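Local coordinates for protein transcriptional regulator (NtrC family) (Aquifex aeolicus, PDB 3DZD) that probably activates transcription by the sigma-54 RNA polymerase as an NtrC-type response regulator with an AAA+ ATPase domain, here in its inactive, ADP-bound state, at residues E106-L109 with L110-H114; L234-R237 with V238-K241. One frame throughout, in Å; residues are numbered along the deposited sequence.

Contact 1 of 2, residues E106-L109 with L110-H114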
# COMPACT_ATOMS: atom_id res chain seq x y z
N GLU A 106 21.27 12.95 -22.02
CA GLU A 106 21.20 11.81 -21.12
C GLU A 106 20.87 12.24 -19.69
O GLU A 106 20.01 11.65 -19.05
CB GLU A 106 22.53 11.05 -21.17
CG GLU A 106 22.89 10.45 -22.54
CD GLU A 106 23.32 11.49 -23.59
OE1 GLU A 106 24.03 12.46 -23.24
OE2 GLU A 106 22.95 11.32 -24.78
N ARG A 107 21.56 13.26 -19.19
CA ARG A 107 21.38 13.73 -17.83
C ARG A 107 19.99 14.32 -17.67
O ARG A 107 19.31 14.08 -16.67
CB ARG A 107 22.43 14.79 -17.49
CG ARG A 107 22.22 15.50 -16.16
CD ARG A 107 22.34 14.54 -14.98
NE ARG A 107 21.06 13.96 -14.59
CZ ARG A 107 20.90 12.99 -13.69
NH1 ARG A 107 21.96 12.45 -13.08
NH2 ARG A 107 19.69 12.54 -13.42
N PHE A 108 19.56 15.10 -18.66
CA PHE A 108 18.21 15.64 -18.67
C PHE A 108 17.14 14.54 -18.59
O PHE A 108 16.31 14.55 -17.69
CB PHE A 108 17.98 16.48 -19.93
CG PHE A 108 16.56 16.95 -20.08
CD1 PHE A 108 16.02 17.85 -19.17
CD2 PHE A 108 15.77 16.48 -21.12
CE1 PHE A 108 14.71 18.28 -19.30
CE2 PHE A 108 14.45 16.91 -21.26
CZ PHE A 108 13.92 17.81 -20.35
N LEU A 109 17.19 13.61 -19.53
CA LEU A 109 16.19 12.54 -19.61
C LEU A 109 16.14 11.69 -18.35
O LEU A 109 15.06 11.28 -17.93
CB LEU A 109 16.45 11.66 -20.83
CG LEU A 109 16.07 12.34 -22.15
CD1 LEU A 109 16.35 11.42 -23.33
CD2 LEU A 109 14.62 12.75 -22.11
N LEU A 110 17.30 11.42 -17.76
CA LEU A 110 17.36 10.64 -16.53
C LEU A 110 16.66 11.36 -15.39
O LEU A 110 15.93 10.75 -14.59
CB LEU A 110 18.80 10.30 -16.15
CG LEU A 110 18.90 9.53 -14.83
CD1 LEU A 110 18.11 8.23 -14.93
CD2 LEU A 110 20.34 9.27 -14.42
N THR A 111 16.90 12.67 -15.29
CA THR A 111 16.25 13.48 -14.26
C THR A 111 14.73 13.54 -14.45
O THR A 111 13.98 13.48 -13.48
CB THR A 111 16.82 14.90 -14.24
OG1 THR A 111 18.23 14.83 -14.00
CG2 THR A 111 16.18 15.72 -13.15
N ILE A 112 14.28 13.67 -15.70
CA ILE A 112 12.86 13.65 -16.01
C ILE A 112 12.23 12.33 -15.57
O ILE A 112 11.18 12.31 -14.93
CB ILE A 112 12.62 13.82 -17.52
CG1 ILE A 112 13.03 15.22 -17.96
CG2 ILE A 112 11.14 13.56 -17.86
CD1 ILE A 112 12.05 16.30 -17.56
N LYS A 113 12.89 11.23 -15.91
CA LYS A 113 12.40 9.92 -15.54
C LYS A 113 12.15 9.84 -14.05
O LYS A 113 11.08 9.39 -13.62
CB LYS A 113 13.41 8.84 -15.95
CG LYS A 113 12.89 7.44 -15.72
CD LYS A 113 14.01 6.42 -15.78
CE LYS A 113 13.50 5.06 -15.31
NZ LYS A 113 14.53 4.27 -14.59
N HIS A 114 13.13 10.28 -13.26
CA HIS A 114 12.98 10.27 -11.81
C HIS A 114 11.92 11.25 -11.32
O HIS A 114 11.23 10.97 -10.35
CB HIS A 114 14.32 10.52 -11.10
CG HIS A 114 15.35 9.48 -11.39
ND1 HIS A 114 16.70 9.75 -11.43
CD2 HIS A 114 15.23 8.16 -11.70
CE1 HIS A 114 17.37 8.65 -11.72
NE2 HIS A 114 16.49 7.67 -11.90
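Helix 105-119, the last helix of the CheY-like receiver domain, brings R107 and T111 together one turn apart. R107 NH2 donates to T111 OG1 at 2.8 Å, with the hydroxyl at the edge of the guanidinium but 27° out of its plane and an N-H...O angle of only 131°. T111 OG1 in turn donates to R107 O at 3.0 Å; set beside its own backbone N, the hydroxyl faces the carbonyl of the preceding turn. R107 O also takes the helical bond from T111 N; the two donors arrive from opposite faces of the carbonyl plane. Bends at chi2 and chi3 bring the guanidinium alongside L110, obliquely, with R107 NH2 3.4 Å from L110 CG. In this alpha/beta receiver fold the helix lies beside strands 97-100 and 74-79, while R107 NH1 forms a salt bridge with E97 of the second subunit, and F98 of that subunit packs on L110. On the buried side I112 CG1 makes a CH-pi contact over one face of the F108 ring, 3.8 Å from the centroid and 19° off the normal. The ring's surroundings include L16, I19 and L20 of helix 10-22.

Contact 2 of 2, residues L234-R237 with V238-K241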
# COMPACT_ATOMS: atom_id res chain seq x y z
N LEU A 234 5.02 -18.99 19.41
CA LEU A 234 6.29 -19.14 18.70
C LEU A 234 7.12 -20.30 19.25
O LEU A 234 7.24 -20.45 20.47
CB LEU A 234 7.12 -17.86 18.81
CG LEU A 234 6.75 -16.64 17.98
CD1 LEU A 234 7.68 -15.49 18.31
CD2 LEU A 234 6.79 -16.97 16.50
N ASP A 235 7.70 -21.09 18.35
CA ASP A 235 8.65 -22.12 18.73
C ASP A 235 9.68 -21.54 19.68
O ASP A 235 10.03 -20.37 19.57
CB ASP A 235 9.38 -22.67 17.49
CG ASP A 235 8.43 -23.32 16.49
OD1 ASP A 235 7.20 -23.29 16.71
OD2 ASP A 235 8.92 -23.87 15.48
N GLN A 236 10.18 -22.34 20.61
CA GLN A 236 11.20 -21.84 21.52
C GLN A 236 12.52 -21.66 20.77
O GLN A 236 13.50 -21.14 21.31
CB GLN A 236 11.37 -22.76 22.73
CG GLN A 236 12.11 -22.09 23.88
CD GLN A 236 11.40 -22.28 25.21
OE1 GLN A 236 10.36 -22.92 25.28
NE2 GLN A 236 11.97 -21.70 26.27
N ARG A 237 12.51 -22.08 19.51
CA ARG A 237 13.65 -21.86 18.63
C ARG A 237 13.57 -20.47 18.02
O ARG A 237 14.55 -19.73 17.99
CB ARG A 237 13.67 -22.92 17.52
CG ARG A 237 14.83 -22.77 16.56
CD ARG A 237 15.23 -24.11 15.95
NE ARG A 237 16.55 -24.04 15.35
CZ ARG A 237 16.80 -23.47 14.18
NH1 ARG A 237 15.80 -22.93 13.49
NH2 ARG A 237 18.03 -23.43 13.70
N VAL A 238 12.37 -20.12 17.54
CA VAL A 238 12.10 -18.79 17.01
C VAL A 238 12.26 -17.73 18.10
O VAL A 238 12.89 -16.70 17.88
CB VAL A 238 10.68 -18.70 16.43
CG1 VAL A 238 10.51 -17.42 15.64
CG2 VAL A 238 10.39 -19.91 15.56
N GLN A 239 11.68 -18.00 19.28
CA GLN A 239 11.79 -17.10 20.42
C GLN A 239 13.23 -16.69 20.65
O GLN A 239 13.53 -15.52 20.89
CB GLN A 239 11.25 -17.76 21.70
CG GLN A 239 9.75 -18.00 21.67
CD GLN A 239 9.23 -18.68 22.92
OE1 GLN A 239 9.82 -18.57 24.00
NE2 GLN A 239 8.12 -19.39 22.79
N ALA A 240 14.12 -17.67 20.59
CA ALA A 240 15.54 -17.42 20.84
C ALA A 240 16.13 -16.53 19.75
O ALA A 240 16.83 -15.56 20.03
CB ALA A 240 16.28 -18.73 20.93
N LYS A 241 15.83 -16.88 18.50
CA LYS A 241 16.28 -16.10 17.35
C LYS A 241 15.76 -14.66 17.39
O LYS A 241 16.51 -13.72 17.18
CB LYS A 241 15.85 -16.79 16.06
CG LYS A 241 16.57 -18.11 15.81
CD LYS A 241 16.10 -18.77 14.52
CE LYS A 241 16.29 -17.83 13.33
NZ LYS A 241 17.68 -17.32 13.26
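L234 and Q239 join near the N-terminal end of helix 236-248 in the AAA+ sigma-54 interaction domain, where an extended lead-in gives way to helix. Q239 NE2 donates to L234 O at 2.7 Å; the approach is tilted from the carbonyl plane and also lies 19° out of the glutamine's amide plane. With CG beside the backbone N (chi1 -67°) and the chain extended beyond it, the amide of Q239 runs back past D235 O to reach the residue before it. Both ends of this buried amide are satisfied: OE1 accepts from the backbone N of R284, and NE2 has a second, weak bond to N282 O. One residue further on, Q239 N gives D235 O a nearly straight bond of 2.9 Å, with an N-H...O angle of 175°. The same glutamine thus uses its main-chain and side-chain N-H groups on two successive carbonyls. R237 O receives K241 N at 3.2 Å, an i to i+4 bond of the helix two residues further on. The charged ends of these two residues turn to helix 195-200: the R237 guanidinium forms a salt bridge with E196 through NH1, and K241 makes a cation-pi contact with F200. Apolar contacts flank the polar network. V238 splits its methyls between two residues of the lead-in: CG1 meets L234 CD2 at 3.8 Å, the two side chains crossing at about a right angle, while CG2 sits 3.5 Å from D235 CB.

How the contacts relate
Contact 1 comes first along the chain, in the receiver domain; contact 2 follows in the sigma-54 interaction domain, with no secondary-structure element in common. Their centres are 48 Å apart and their nearest atoms about 35 Å, so they do not touch. Contact 1 lies within a helix and contact 2 at the approach to one, each in an alpha/beta domain with its own five-stranded parallel sheet, of order 2-1-3-4-5 for the receiver and 2-3-4-1-5 for the ATPase. Four residues of contact 1 meet the second subunit, whereas no other chain of the assembly touches 234-241. This separation is consistent with a modular regulator in which receiver pairing lies apart from this part of the ATPase domain.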